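Local coordinates for Alpha/beta hydrolase fold-3 domain-containing protein (Enterococcus faecalis, PDB 2QRU) that is of unknown function but adopts the alpha/beta hydrolase fold and is probably a hydrolase, at residues A[6-11]-A[16-21]; A[32-37]-A[43-48]; A[57-62]-A[124-129]; A[87-90]-A[94-97]; A[98-103]-A[108-113]. All coordinates share one frame; numbering follows the deposited sequence.

In the fold
From the N terminus, interaction 1 closes a four-residue turn as a beta hairpin at one edge of the sheet. Interaction 2 follows in series and folds the loop after strand 28-33 back onto it; Lys43 and Leu46 of this loop touch strand 16-20 of the hairpin. Interaction 3 closes the longest loop, joining residues 57-62 to 124-129, and encloses two short closures. These are interaction 4, at the end of helix 74-93, and interaction 5, where strand 98-103 turns into helix 105-119. No closures cross. Strands 59-64, 28-33, 98-103 and 127-130 lie consecutively in the sheet, so interactions 2, 3 and 5 are linked by backbone hydrogen bonds.

Interaction 1 of 5, residues A[6-11]-A[16-21]; sequences KNNQTL and TVTIYP
Lys6 and Tyr20 meet at the open end of a beta hairpin whose strands, 7-10 and 16-20, run antiparallel at an axis angle of 156° and form one margin of the alpha/beta hydrolase sheet. The extended Lys6 chain lies alongside the tyrosine, pointing the same way, with Lys6 CE 3.4 Å from Tyr20 CE2 and also against the methyl group of Thr18. Asn7 and Ile19 are a hydrogen-bonded pair: Ile19 N donates to Asn7 O over 2.7 Å, and Asn7 N to Ile19 O over 3.1 Å. The Asn7 amide crosses the Ile19 side chain at a slant, ND2 near CB, while ND2 is hydrogen-bonded to Leu5 O.

At Asn8 the pairing with Thr18 is non-hydrogen-bonded, and the side chains supply the link instead: Thr18 OG1 donates to Asn8 OD1 at 2.7 Å. The hydroxyl stands 38° out of the amide carbonyl plane, and a chi1 of -61°, which sets OG1 beside the threonine's own backbone N, brings it there. Gln9 restores the backbone ladder, Gln9 N reaching Val17 O at 3.0 Å and Val17 N reaching Gln9 O at 2.9 Å. Its side chain bends over the same face as Ile19, so that Gln9 OE1 comes 3.3 Å from Ile19 CD1; helix 74-93 covers this face through Ile92. Thr10 closes the walk opposite Thr16. The Thr16 hydroxyl is taken up by Asp65 and Lys43, leaving its methyl to face the partner strand, with Thr16 CG2 3.3 Å from Thr10 OG1.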
# COMPACT_ATOMS: atom_id res chain seq x y z
N LYS A 6 13.05 -14.54 -9.84
CA LYS A 6 11.77 -13.81 -9.76
C LYS A 6 10.72 -14.70 -10.42
O LYS A 6 10.95 -15.27 -11.50
CB LYS A 6 11.89 -12.48 -10.50
CG LYS A 6 10.57 -11.69 -10.62
CD LYS A 6 10.76 -10.50 -11.52
CE LYS A 6 9.56 -9.58 -11.44
NZ LYS A 6 9.38 -8.83 -12.70
N ASN A 7 9.58 -14.87 -9.75
CA ASN A 7 8.54 -15.76 -10.26
C ASN A 7 7.20 -15.42 -9.64
O ASN A 7 7.15 -14.90 -8.52
CB ASN A 7 8.90 -17.23 -9.99
CG ASN A 7 8.81 -17.61 -8.52
OD1 ASN A 7 7.84 -18.24 -8.09
ND2 ASN A 7 9.80 -17.19 -7.72
N ASN A 8 6.14 -15.74 -10.37
CA ASN A 8 4.77 -15.49 -9.90
C ASN A 8 4.16 -16.80 -9.43
O ASN A 8 4.38 -17.86 -10.05
CB ASN A 8 3.93 -14.95 -11.05
CG ASN A 8 4.02 -13.45 -11.20
OD1 ASN A 8 5.01 -12.81 -10.80
ND2 ASN A 8 2.97 -12.86 -11.78
N GLN A 9 3.36 -16.71 -8.38
CA GLN A 9 2.63 -17.85 -7.85
C GLN A 9 1.17 -17.41 -7.64
O GLN A 9 0.91 -16.27 -7.25
CB GLN A 9 3.23 -18.19 -6.51
CG GLN A 9 3.29 -19.64 -6.16
CD GLN A 9 4.51 -19.94 -5.30
OE1 GLN A 9 5.66 -19.74 -5.72
NE2 GLN A 9 4.27 -20.40 -4.07
N THR A 10 0.23 -18.31 -7.89
CA THR A 10 -1.17 -18.02 -7.60
C THR A 10 -1.60 -18.79 -6.37
O THR A 10 -1.38 -20.01 -6.26
CB THR A 10 -2.08 -18.42 -8.79
OG1 THR A 10 -1.56 -17.81 -9.98
CG2 THR A 10 -3.53 -17.95 -8.55
N LEU A 11 -2.28 -18.08 -5.47
CA LEU A 11 -2.75 -18.65 -4.23
C LEU A 11 -4.18 -19.17 -4.44
O LEU A 11 -4.84 -18.82 -5.43
CB LEU A 11 -2.73 -17.56 -3.13
CG LEU A 11 -1.34 -16.93 -2.93
CD1 LEU A 11 -1.43 -15.67 -2.04
CD2 LEU A 11 -0.32 -17.93 -2.35
N THR A 16 -2.51 -13.47 -6.92
CA THR A 16 -1.16 -13.85 -7.29
C THR A 16 -0.16 -12.96 -6.56
O THR A 16 -0.49 -11.85 -6.13
CB THR A 16 -0.91 -13.78 -8.81
OG1 THR A 16 -0.86 -12.42 -9.22
CG2 THR A 16 -1.99 -14.52 -9.59
N VAL A 17 1.05 -13.49 -6.43
CA VAL A 17 2.16 -12.80 -5.77
C VAL A 17 3.37 -12.91 -6.70
O VAL A 17 3.57 -13.96 -7.33
CB VAL A 17 2.44 -13.42 -4.39
CG1 VAL A 17 2.73 -14.93 -4.49
CG2 VAL A 17 3.58 -12.65 -3.64
N THR A 18 4.11 -11.81 -6.85
CA THR A 18 5.40 -11.83 -7.55
C THR A 18 6.48 -11.93 -6.47
O THR A 18 6.52 -11.08 -5.55
CB THR A 18 5.62 -10.57 -8.42
OG1 THR A 18 4.61 -10.49 -9.44
CG2 THR A 18 6.99 -10.61 -9.12
N ILE A 19 7.28 -12.99 -6.55
CA ILE A 19 8.32 -13.29 -5.55
C ILE A 19 9.69 -12.86 -6.09
O ILE A 19 10.07 -13.23 -7.21
CB ILE A 19 8.33 -14.81 -5.24
CG1 ILE A 19 6.96 -15.26 -4.75
CG2 ILE A 19 9.41 -15.18 -4.22
CD1 ILE A 19 6.70 -16.72 -4.87
N TYR A 20 10.44 -12.09 -5.30
CA TYR A 20 11.80 -11.72 -5.65
C TYR A 20 12.71 -12.28 -4.55
O TYR A 20 12.87 -11.67 -3.50
CB TYR A 20 11.95 -10.20 -5.67
CG TYR A 20 11.07 -9.41 -6.62
CD1 TYR A 20 9.76 -9.05 -6.26
CD2 TYR A 20 11.58 -8.93 -7.83
CE1 TYR A 20 8.98 -8.28 -7.11
CE2 TYR A 20 10.83 -8.16 -8.68
CZ TYR A 20 9.52 -7.83 -8.31
OH TYR A 20 8.74 -7.07 -9.15
N PRO A 21 13.28 -13.49 -4.76
CA PRO A 21 14.11 -14.12 -3.72
C PRO A 21 15.44 -13.40 -3.42
O PRO A 21 16.01 -12.71 -4.28
CB PRO A 21 14.40 -15.52 -4.30
CG PRO A 21 13.46 -15.69 -5.45
CD PRO A 21 13.14 -14.32 -5.96

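Interaction 2 of 5, residues A[32-37]-A[43-48]; sequences YLHGGG and KSDLPE. With PO4 (phosphate ion), chain B; EDO (1,2-ethanediol), chain G; EDO (1,2-ethanediol), chain E.
His34 and Lys43 bring the two backbones nearest, their CA atoms 5.2 Å apart, where strand 28-33 has passed into a glycine-rich loop and residues 43-45 form a 3-10 segment. The carboxylate of Asp45 bridges strand end and loop. Asp45 OD1 accepts a hydrogen bond from Tyr32 OH at 2.6 Å, met on the syn side but 27° out of the carboxylate plane. Asp45 OD2 uses the syn lone pair for Gly35 N, 3.1 Å away. With chi1 at 74°, Asp45 CG sits between its own backbone N and carbonyl carbon, and the two oxygens can reach both donors. An ethanediol, probably from the crystallisation liquor, adds a further bond, its O2 lying 2.7 Å from Asp45 OD2.

Leu46 CD1 covers one face of the Tyr32 ring in a CH-pi contact, 3.8 Å from its centroid and only 3° off the normal; the backbone N of His34 lies off-centre above the opposite face. The His34 imidazole is fixed differently. His34 ND1 donates to Gly35 O at 2.6 Å almost in the ring plane, and the ring stacks on Tyr66. The Lys43 amine is salt-bridged to Asp65 and also bonded to Thr16.

Beyond Asp45, the backbone N-H groups of Gly36 and Gly37 converge on one oxygen of a phosphate, probably of the same origin, each N lying 2.7 Å from PO4 O4; Ala105 N and His249 also bind the ion. The His34-Gly35-Gly36-Gly37 sequence and this anion grip match the oxyanion hole of hormone-sensitive-lipase-like alpha/beta hydrolases, which the loop probably forms here too.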
# COMPACT_ATOMS: atom_id res chain seq x y z
N TYR A 32 4.84 -6.58 -0.08
CA TYR A 32 4.68 -5.26 -0.65
C TYR A 32 3.26 -5.08 -1.21
O TYR A 32 2.81 -5.90 -2.03
CB TYR A 32 5.69 -5.04 -1.76
CG TYR A 32 5.44 -3.78 -2.56
CD1 TYR A 32 5.73 -2.54 -2.00
CD2 TYR A 32 4.91 -3.84 -3.85
CE1 TYR A 32 5.51 -1.36 -2.71
CE2 TYR A 32 4.67 -2.67 -4.59
CZ TYR A 32 4.97 -1.43 -4.01
OH TYR A 32 4.74 -0.26 -4.69
N LEU A 33 2.60 -3.99 -0.80
CA LEU A 33 1.24 -3.62 -1.26
C LEU A 33 1.28 -2.36 -2.12
O LEU A 33 1.64 -1.27 -1.61
CB LEU A 33 0.28 -3.42 -0.08
CG LEU A 33 0.19 -4.66 0.81
CD1 LEU A 33 -0.68 -4.39 2.01
CD2 LEU A 33 -0.34 -5.89 0.02
N HIS A 34 0.87 -2.50 -3.38
CA HIS A 34 1.07 -1.46 -4.39
C HIS A 34 0.12 -0.24 -4.23
O HIS A 34 -0.79 -0.24 -3.39
CB HIS A 34 0.93 -2.07 -5.80
CG HIS A 34 -0.47 -2.54 -6.13
ND1 HIS A 34 -1.50 -1.68 -6.42
CD2 HIS A 34 -0.98 -3.79 -6.24
CE1 HIS A 34 -2.59 -2.37 -6.73
NE2 HIS A 34 -2.31 -3.66 -6.62
N GLY A 35 0.34 0.80 -5.04
CA GLY A 35 -0.49 2.00 -5.01
C GLY A 35 -1.65 1.95 -6.01
O GLY A 35 -1.86 0.92 -6.68
N GLY A 36 -2.38 3.06 -6.12
CA GLY A 36 -3.46 3.19 -7.10
C GLY A 36 -4.83 3.46 -6.51
O GLY A 36 -5.85 3.20 -7.18
N GLY A 37 -4.88 3.97 -5.28
CA GLY A 37 -6.18 4.41 -4.71
C GLY A 37 -7.22 3.32 -4.44
O GLY A 37 -8.39 3.65 -4.23
N LYS A 43 0.82 -4.82 -8.51
CA LYS A 43 2.03 -5.28 -7.79
C LYS A 43 3.29 -5.03 -8.59
O LYS A 43 4.38 -4.92 -8.04
CB LYS A 43 1.94 -6.77 -7.44
CG LYS A 43 1.73 -7.74 -8.64
CD LYS A 43 1.70 -9.19 -8.17
CE LYS A 43 1.43 -10.17 -9.37
NZ LYS A 43 0.14 -9.82 -10.04
N SER A 44 3.15 -4.98 -9.92
CA SER A 44 4.26 -4.64 -10.82
C SER A 44 4.77 -3.19 -10.74
O SER A 44 5.77 -2.88 -11.39
CB SER A 44 3.85 -4.98 -12.26
OG SER A 44 3.42 -6.33 -12.33
N ASP A 45 4.13 -2.30 -9.96
CA ASP A 45 4.61 -0.91 -9.84
C ASP A 45 5.84 -0.81 -8.94
O ASP A 45 6.40 0.27 -8.78
CB ASP A 45 3.52 0.10 -9.41
CG ASP A 45 3.14 -0.00 -7.93
OD1 ASP A 45 3.87 -0.65 -7.14
OD2 ASP A 45 2.13 0.62 -7.55
N LEU A 46 6.24 -1.93 -8.34
CA LEU A 46 7.32 -1.92 -7.35
C LEU A 46 8.62 -1.46 -8.03
O LEU A 46 9.09 -2.11 -8.98
CB LEU A 46 7.50 -3.30 -6.75
CG LEU A 46 8.72 -3.52 -5.84
CD1 LEU A 46 8.72 -2.59 -4.61
CD2 LEU A 46 8.79 -4.97 -5.42
N PRO A 47 9.16 -0.30 -7.61
CA PRO A 47 10.42 0.14 -8.23
C PRO A 47 11.60 -0.82 -7.98
O PRO A 47 11.74 -1.36 -6.86
CB PRO A 47 10.71 1.48 -7.55
CG PRO A 47 9.35 1.97 -7.14
CD PRO A 47 8.65 0.71 -6.66
N GLU A 48 12.42 -0.98 -9.02
CA GLU A 48 13.61 -1.82 -8.96
C GLU A 48 14.44 -1.44 -7.71
O GLU A 48 14.94 -2.33 -6.98
CB GLU A 48 14.44 -1.64 -10.24
CG GLU A 48 15.82 -2.28 -10.19
CD GLU A 48 15.79 -3.81 -10.06
OE1 GLU A 48 14.78 -4.42 -10.47
OE2 GLU A 48 16.79 -4.39 -9.57
P PO4 B . -2.37 6.26 -4.93
O1 PO4 B . -2.75 7.43 -4.03
O2 PO4 B . -3.14 6.41 -6.24
O3 PO4 B . -0.89 6.32 -5.31
O4 PO4 B . -2.69 4.98 -4.18
C1 EDO G . 1.08 2.89 -9.84
O1 EDO G . 1.33 3.54 -8.58
C2 EDO G . -0.13 1.97 -9.61
O2 EDO G . 0.17 0.59 -9.37
C1 EDO E . 19.68 -0.91 -7.24
O1 EDO E . 19.33 0.34 -6.63
C2 EDO E . 18.76 -1.18 -8.43
O2 EDO E . 18.97 -2.54 -8.88

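Interaction 3 of 5, residues A[57-62]-A[124-129]; sequences NGYTVL and PQFLVN
Tyr59 and Phe126 carry nearly all of this contact, their rings arriving from opposite directions in an offset edge-to-face pair. The centroids of the Tyr59 and Phe126 rings are 5.2 Å apart and the planes stand at 78°. It is the edge of Phe126 that addresses the tyrosine: Phe126 CZ rides above one face of the Tyr59 ring, displaced toward the rim, and Phe126 CE2 comes to 3.5 Å from Tyr59 CE1. A chi1 of 63° places the phenylalanine ring between its own backbone N and carbonyl carbon, directed at the tyrosine.

The shortest CA-CA separation, Tyr59 CA to Gln125 CA, is 11.8 Å. The reason lies in the alpha/beta hydrolase sheet, where strands 28-33 and 98-103 intervene between parallel strands 59-64 and 127-130. The rings thus span the sheet face near the strand starts, both touching Val30 of the intervening strand and the C-terminal Arg274. Just before Tyr59, Gly58 is the C' residue of a Schellman motif ending the preceding helix.

Gln125 adds a lesser approach. Its extended chain crosses Tyr59 at about a right angle, and Gln125 OE1 lies near the plane of the tyrosine ring, 3.6 Å from Tyr59 OH.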
# COMPACT_ATOMS: atom_id res chain seq x y z
N ASN A 57 19.16 -6.52 1.71
CA ASN A 57 19.13 -6.57 3.17
C ASN A 57 18.56 -7.87 3.72
O ASN A 57 18.29 -8.01 4.92
CB ASN A 57 18.40 -5.35 3.72
CG ASN A 57 19.29 -4.12 3.73
OD1 ASN A 57 20.34 -4.11 4.40
ND2 ASN A 57 18.92 -3.11 2.96
N GLY A 58 18.40 -8.85 2.82
CA GLY A 58 18.03 -10.20 3.25
C GLY A 58 16.54 -10.47 3.34
O GLY A 58 16.13 -11.45 3.96
N TYR A 59 15.73 -9.63 2.69
CA TYR A 59 14.28 -9.84 2.64
C TYR A 59 13.84 -10.24 1.24
O TYR A 59 13.99 -9.48 0.29
CB TYR A 59 13.54 -8.55 3.07
CG TYR A 59 13.87 -8.15 4.48
CD1 TYR A 59 13.21 -8.74 5.56
CD2 TYR A 59 14.89 -7.23 4.74
CE1 TYR A 59 13.54 -8.42 6.88
CE2 TYR A 59 15.22 -6.89 6.06
CZ TYR A 59 14.53 -7.48 7.12
OH TYR A 59 14.88 -7.14 8.41
N THR A 60 13.28 -11.43 1.13
CA THR A 60 12.57 -11.86 -0.07
C THR A 60 11.30 -11.00 -0.17
O THR A 60 10.52 -10.92 0.78
CB THR A 60 12.22 -13.36 0.02
OG1 THR A 60 13.42 -14.14 -0.11
CG2 THR A 60 11.23 -13.76 -1.09
N VAL A 61 11.09 -10.38 -1.34
CA VAL A 61 9.94 -9.50 -1.51
C VAL A 61 8.77 -10.29 -2.11
O VAL A 61 8.93 -11.01 -3.09
CB VAL A 61 10.28 -8.28 -2.41
CG1 VAL A 61 9.04 -7.43 -2.63
CG2 VAL A 61 11.38 -7.43 -1.75
N LEU A 62 7.61 -10.13 -1.48
CA LEU A 62 6.37 -10.77 -1.95
C LEU A 62 5.42 -9.64 -2.34
O LEU A 62 4.81 -9.02 -1.47
CB LEU A 62 5.77 -11.64 -0.83
CG LEU A 62 6.75 -12.66 -0.24
CD1 LEU A 62 6.18 -13.35 0.98
CD2 LEU A 62 7.19 -13.69 -1.30
N PRO A 124 3.64 -8.32 12.19
CA PRO A 124 4.83 -8.01 11.38
C PRO A 124 5.98 -7.59 12.28
O PRO A 124 5.75 -7.07 13.37
CB PRO A 124 4.38 -6.78 10.55
CG PRO A 124 2.83 -6.89 10.53
CD PRO A 124 2.51 -7.41 11.91
N GLN A 125 7.22 -7.81 11.81
CA GLN A 125 8.41 -7.37 12.53
C GLN A 125 8.55 -5.86 12.43
O GLN A 125 9.06 -5.21 13.36
CB GLN A 125 9.68 -8.07 11.97
CG GLN A 125 10.96 -7.77 12.78
CD GLN A 125 12.28 -8.20 12.08
OE1 GLN A 125 12.40 -8.17 10.84
NE2 GLN A 125 13.28 -8.56 12.88
N PHE A 126 8.16 -5.31 11.27
CA PHE A 126 8.27 -3.88 11.00
C PHE A 126 7.39 -3.50 9.83
O PHE A 126 6.89 -4.37 9.09
CB PHE A 126 9.72 -3.51 10.70
CG PHE A 126 10.26 -4.18 9.45
CD1 PHE A 126 10.08 -3.60 8.18
CD2 PHE A 126 10.96 -5.38 9.57
CE1 PHE A 126 10.58 -4.24 7.01
CE2 PHE A 126 11.45 -6.03 8.44
CZ PHE A 126 11.27 -5.46 7.15
N LEU A 127 7.23 -2.20 9.66
CA LEU A 127 6.34 -1.64 8.64
C LEU A 127 7.05 -0.53 7.88
O LEU A 127 7.86 0.18 8.50
CB LEU A 127 5.11 -1.03 9.31
CG LEU A 127 4.29 -1.92 10.29
CD1 LEU A 127 3.23 -1.04 10.96
CD2 LEU A 127 3.67 -3.07 9.45
N VAL A 128 6.80 -0.37 6.58
CA VAL A 128 7.40 0.74 5.84
C VAL A 128 6.24 1.41 5.09
O VAL A 128 5.56 0.78 4.28
CB VAL A 128 8.50 0.24 4.85
CG1 VAL A 128 9.06 1.42 4.02
CG2 VAL A 128 9.62 -0.51 5.60
N ASN A 129 5.96 2.65 5.46
CA ASN A 129 4.87 3.43 4.89
C ASN A 129 5.40 4.51 3.94
O ASN A 129 6.09 5.43 4.38
CB ASN A 129 4.16 4.17 6.03
CG ASN A 129 3.17 5.16 5.49
OD1 ASN A 129 2.32 4.79 4.69
ND2 ASN A 129 3.26 6.41 5.93

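Interaction 4 of 5, residues A[87-90]-A[94-97]; sequences LLNE and QNQS
The C-terminal end of helix 74-93 is closed off by Asn89, which binds Gln94 and Asn95 as the chain leaves helical geometry. Both of these residues have positive phi, so the chain breaks out of the helix here and turns beside its last turn, where Asn89 can reach it. The main-chain part is a somewhat bent bond spanning five residues: Gln94 N donates to Asn89 O at 2.7 Å.

The side-chain amide of Asn89 does the rest, using both its ends on Asn95. Its CG is trans to the helix N (chi1 -174°), which extends the amide toward the loop. There Asn89 OD1 accepts from Asn95 N at 3.0 Å, and Asn89 ND2 donates to Asn95 OD1 at 3.1 Å. This second bond is nearly straight, 175° at the hydrogen, and lies in the Asn89 amide plane; seen from the acceptor it is less regular, because the nitrogen stands 60° out of the Asn95 carbonyl plane. Two bonds to one residue limit the rotation of the Asn89 amide. A water also donates to Asn89 OD1 and to Gln96 O, each oxygen 3.0 Å from it, extending the link along the loop.

Gln94 turns its own amide back to Glu91 O. Leu122, from the loop following helix 105-119, packs on Asn89 and Asn95, while Leu88 faces Val31 of strand 28-33. Past the turn, Ser97 pairs with Tyr29 and leads directly into strand 98-103.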
# COMPACT_ATOMS: atom_id res chain seq x y z
N LEU A 87 -3.10 -17.28 3.42
CA LEU A 87 -2.65 -18.26 2.40
C LEU A 87 -1.17 -18.07 2.07
O LEU A 87 -0.42 -19.04 1.93
CB LEU A 87 -3.49 -18.14 1.13
CG LEU A 87 -4.98 -18.47 1.27
CD1 LEU A 87 -5.76 -18.01 0.04
CD2 LEU A 87 -5.22 -19.96 1.59
N LEU A 88 -0.76 -16.81 1.93
CA LEU A 88 0.65 -16.48 1.62
C LEU A 88 1.58 -16.97 2.74
O LEU A 88 2.70 -17.46 2.49
CB LEU A 88 0.80 -14.96 1.41
CG LEU A 88 2.19 -14.47 0.98
CD1 LEU A 88 2.50 -14.87 -0.51
CD2 LEU A 88 2.24 -12.96 1.20
N ASN A 89 1.12 -16.84 3.97
CA ASN A 89 1.85 -17.36 5.11
C ASN A 89 1.86 -18.89 5.11
O ASN A 89 2.88 -19.49 5.45
CB ASN A 89 1.24 -16.86 6.41
CG ASN A 89 2.07 -17.26 7.61
OD1 ASN A 89 3.27 -16.98 7.67
ND2 ASN A 89 1.44 -17.92 8.57
N GLU A 90 0.75 -19.50 4.72
CA GLU A 90 0.67 -20.97 4.64
C GLU A 90 1.72 -21.54 3.71
O GLU A 90 2.39 -22.55 4.01
CB GLU A 90 -0.70 -21.40 4.09
CG GLU A 90 -1.43 -22.28 5.00
CD GLU A 90 -2.22 -21.50 5.97
OE1 GLU A 90 -3.44 -21.31 5.71
OE2 GLU A 90 -1.62 -21.03 6.97
N GLN A 94 5.53 -19.17 5.87
CA GLN A 94 5.57 -20.31 6.80
C GLN A 94 6.00 -19.92 8.22
O GLN A 94 6.85 -20.58 8.82
CB GLN A 94 6.43 -21.45 6.25
CG GLN A 94 6.00 -21.95 4.90
CD GLN A 94 6.92 -23.05 4.40
OE1 GLN A 94 7.45 -23.84 5.18
NE2 GLN A 94 7.14 -23.10 3.09
N ASN A 95 5.39 -18.85 8.72
CA ASN A 95 5.60 -18.34 10.08
C ASN A 95 6.99 -17.78 10.36
O ASN A 95 7.33 -17.55 11.51
CB ASN A 95 5.20 -19.39 11.14
CG ASN A 95 3.74 -19.77 11.04
OD1 ASN A 95 2.85 -18.92 11.17
ND2 ASN A 95 3.48 -21.05 10.80
N GLN A 96 7.78 -17.55 9.30
CA GLN A 96 9.07 -16.85 9.43
C GLN A 96 8.82 -15.35 9.62
O GLN A 96 7.71 -14.87 9.36
CB GLN A 96 9.91 -17.04 8.18
CG GLN A 96 10.40 -18.48 7.98
CD GLN A 96 11.64 -18.77 8.80
OE1 GLN A 96 11.67 -19.73 9.56
NE2 GLN A 96 12.66 -17.93 8.65
N SER A 97 9.83 -14.62 10.08
CA SER A 97 9.71 -13.18 10.27
C SER A 97 9.37 -12.50 8.96
O SER A 97 9.83 -12.90 7.89
CB SER A 97 10.99 -12.58 10.83
OG SER A 97 11.24 -13.05 12.14
O HOH W 1 4.80 -15.36 9.64

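Interaction 5 of 5, residues A[98-103]-A[108-113]; sequences FGLCGR and YLMLQL
Leu100 and Met110, the latter deposited as selenomethionine, form the dense part of this strand-to-helix contact. Overall, strand 98-103 and helix 108-113 run at 145° to each other with axes approaching to 7.4 Å. The two side chains overlap flank to flank, one coming from the strand and the other from the helix, with Leu100 CB 3.6 Å from Met110 CG. With chi1 at 164° and chi2 also near anti, the extended Met110 chain carries the selenium to the strand backbone; the bend at chi3 (79°) only turns the terminal CE aside. Met110 SE lies 3.6 Å from Leu100 O, 3.7 Å from Gly102 N and 3.9 Å from Cys101 N, so three consecutive residues are touched by one atom. Gly102, with no side chain on the helix side, permits this closeness: its CA is 5.8 Å from Met110 CA, the shortest CA separation across the pair.

Further along the helix the fit is looser. Leu113 only reaches the outer methyl of the same leucine, Leu113 CD2 to Leu100 CD1 at 4.3 Å. This slacker part is still buried, not a solvent face; all five touching residues lie inside the protein.

The sharp return from strand to helix fits the nucleophile elbow of alpha/beta hydrolases, and Gly102, Ser104 and Gly106 match its GxSxG pattern, although a catalytic role for Ser104 is only inferred. In the sheet, strand 98-103 lies between strands 28-33 and 127-130. Leu100 touches Val31 and Leu127 on these two neighbours, Met110 reaches Asn129, and Leu109 of the same helix packs against Ile77, Leu78 and Leu81 of helix 74-93.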
# COMPACT_ATOMS: atom_id res chain seq x y z
N PHE A 98 8.54 -11.47 9.05
CA PHE A 98 8.22 -10.69 7.87
C PHE A 98 7.91 -9.26 8.25
O PHE A 98 7.46 -8.99 9.37
CB PHE A 98 7.00 -11.29 7.13
CG PHE A 98 5.70 -11.14 7.90
CD1 PHE A 98 5.36 -12.05 8.91
CD2 PHE A 98 4.86 -10.06 7.67
CE1 PHE A 98 4.18 -11.89 9.64
CE2 PHE A 98 3.69 -9.88 8.42
CZ PHE A 98 3.36 -10.80 9.40
N GLY A 99 8.18 -8.36 7.32
CA GLY A 99 7.73 -6.97 7.43
C GLY A 99 6.71 -6.67 6.36
O GLY A 99 6.49 -7.49 5.45
N LEU A 100 6.10 -5.50 6.44
CA LEU A 100 5.15 -5.09 5.39
C LEU A 100 5.65 -3.77 4.81
O LEU A 100 6.26 -2.95 5.51
CB LEU A 100 3.75 -4.88 5.92
CG LEU A 100 3.09 -6.11 6.57
CD1 LEU A 100 1.74 -5.70 7.23
CD2 LEU A 100 2.89 -7.26 5.58
N CYS A 101 5.33 -3.52 3.54
CA CYS A 101 5.65 -2.22 2.93
C CYS A 101 4.48 -1.82 2.04
O CYS A 101 3.97 -2.65 1.28
CB CYS A 101 6.90 -2.35 2.08
SG CYS A 101 7.38 -0.82 1.16
N GLY A 102 4.04 -0.58 2.15
CA GLY A 102 2.83 -0.13 1.41
C GLY A 102 3.06 1.21 0.74
O GLY A 102 3.65 2.12 1.36
N ARG A 103 2.54 1.34 -0.47
CA ARG A 103 2.69 2.55 -1.27
C ARG A 103 1.29 3.20 -1.38
O ARG A 103 0.39 2.61 -2.00
CB ARG A 103 3.16 2.14 -2.65
CG ARG A 103 3.24 3.28 -3.62
CD ARG A 103 3.88 2.79 -4.94
NE ARG A 103 4.05 3.82 -5.95
CZ ARG A 103 4.73 3.58 -7.07
NH1 ARG A 103 5.29 2.37 -7.23
NH2 ARG A 103 4.90 4.52 -8.01
N TYR A 108 -2.32 2.31 3.60
CA TYR A 108 -3.57 2.16 4.33
C TYR A 108 -3.89 0.65 4.49
O TYR A 108 -4.23 0.18 5.61
CB TYR A 108 -4.68 2.88 3.56
CG TYR A 108 -6.05 2.64 4.16
CD1 TYR A 108 -6.44 3.25 5.35
CD2 TYR A 108 -6.96 1.78 3.55
CE1 TYR A 108 -7.73 3.03 5.93
CE2 TYR A 108 -8.24 1.54 4.10
CZ TYR A 108 -8.63 2.18 5.30
OH TYR A 108 -9.87 1.96 5.89
N LEU A 109 -3.80 -0.09 3.39
CA LEU A 109 -4.06 -1.52 3.39
C LEU A 109 -3.12 -2.22 4.37
O LEU A 109 -3.58 -3.02 5.19
CB LEU A 109 -3.96 -2.10 1.97
CG LEU A 109 -5.07 -1.66 1.00
CD1 LEU A 109 -4.69 -2.21 -0.40
CD2 LEU A 109 -6.50 -2.10 1.47
N MSE A 110 -1.84 -1.87 4.33
CA MSE A 110 -0.86 -2.46 5.25
C MSE A 110 -1.22 -2.27 6.73
O MSE A 110 -1.16 -3.19 7.59
CB MSE A 110 0.52 -1.83 5.00
CG MSE A 110 1.51 -2.11 6.17
SE MSE A 110 3.18 -1.16 5.71
CE MSE A 110 2.58 0.63 6.26
N LEU A 111 -1.65 -1.04 7.04
CA LEU A 111 -1.98 -0.71 8.43
C LEU A 111 -3.25 -1.42 8.89
O LEU A 111 -3.32 -1.96 10.01
CB LEU A 111 -2.06 0.80 8.61
CG LEU A 111 -0.70 1.49 8.42
CD1 LEU A 111 -0.90 3.02 8.26
CD2 LEU A 111 0.24 1.19 9.59
N GLN A 112 -4.26 -1.48 8.00
CA GLN A 112 -5.47 -2.22 8.30
C GLN A 112 -5.15 -3.71 8.45
O GLN A 112 -5.61 -4.34 9.39
CB GLN A 112 -6.53 -2.02 7.21
CG GLN A 112 -7.13 -0.61 7.20
CD GLN A 112 -8.11 -0.38 8.37
OE1 GLN A 112 -8.52 -1.31 9.04
NE2 GLN A 112 -8.44 0.89 8.62
N LEU A 113 -4.33 -4.25 7.56
CA LEU A 113 -3.96 -5.69 7.64
C LEU A 113 -3.27 -5.96 8.97
O LEU A 113 -3.56 -6.95 9.67
CB LEU A 113 -3.02 -6.01 6.47
CG LEU A 113 -2.45 -7.44 6.46
CD1 LEU A 113 -3.55 -8.51 6.45
CD2 LEU A 113 -1.56 -7.59 5.24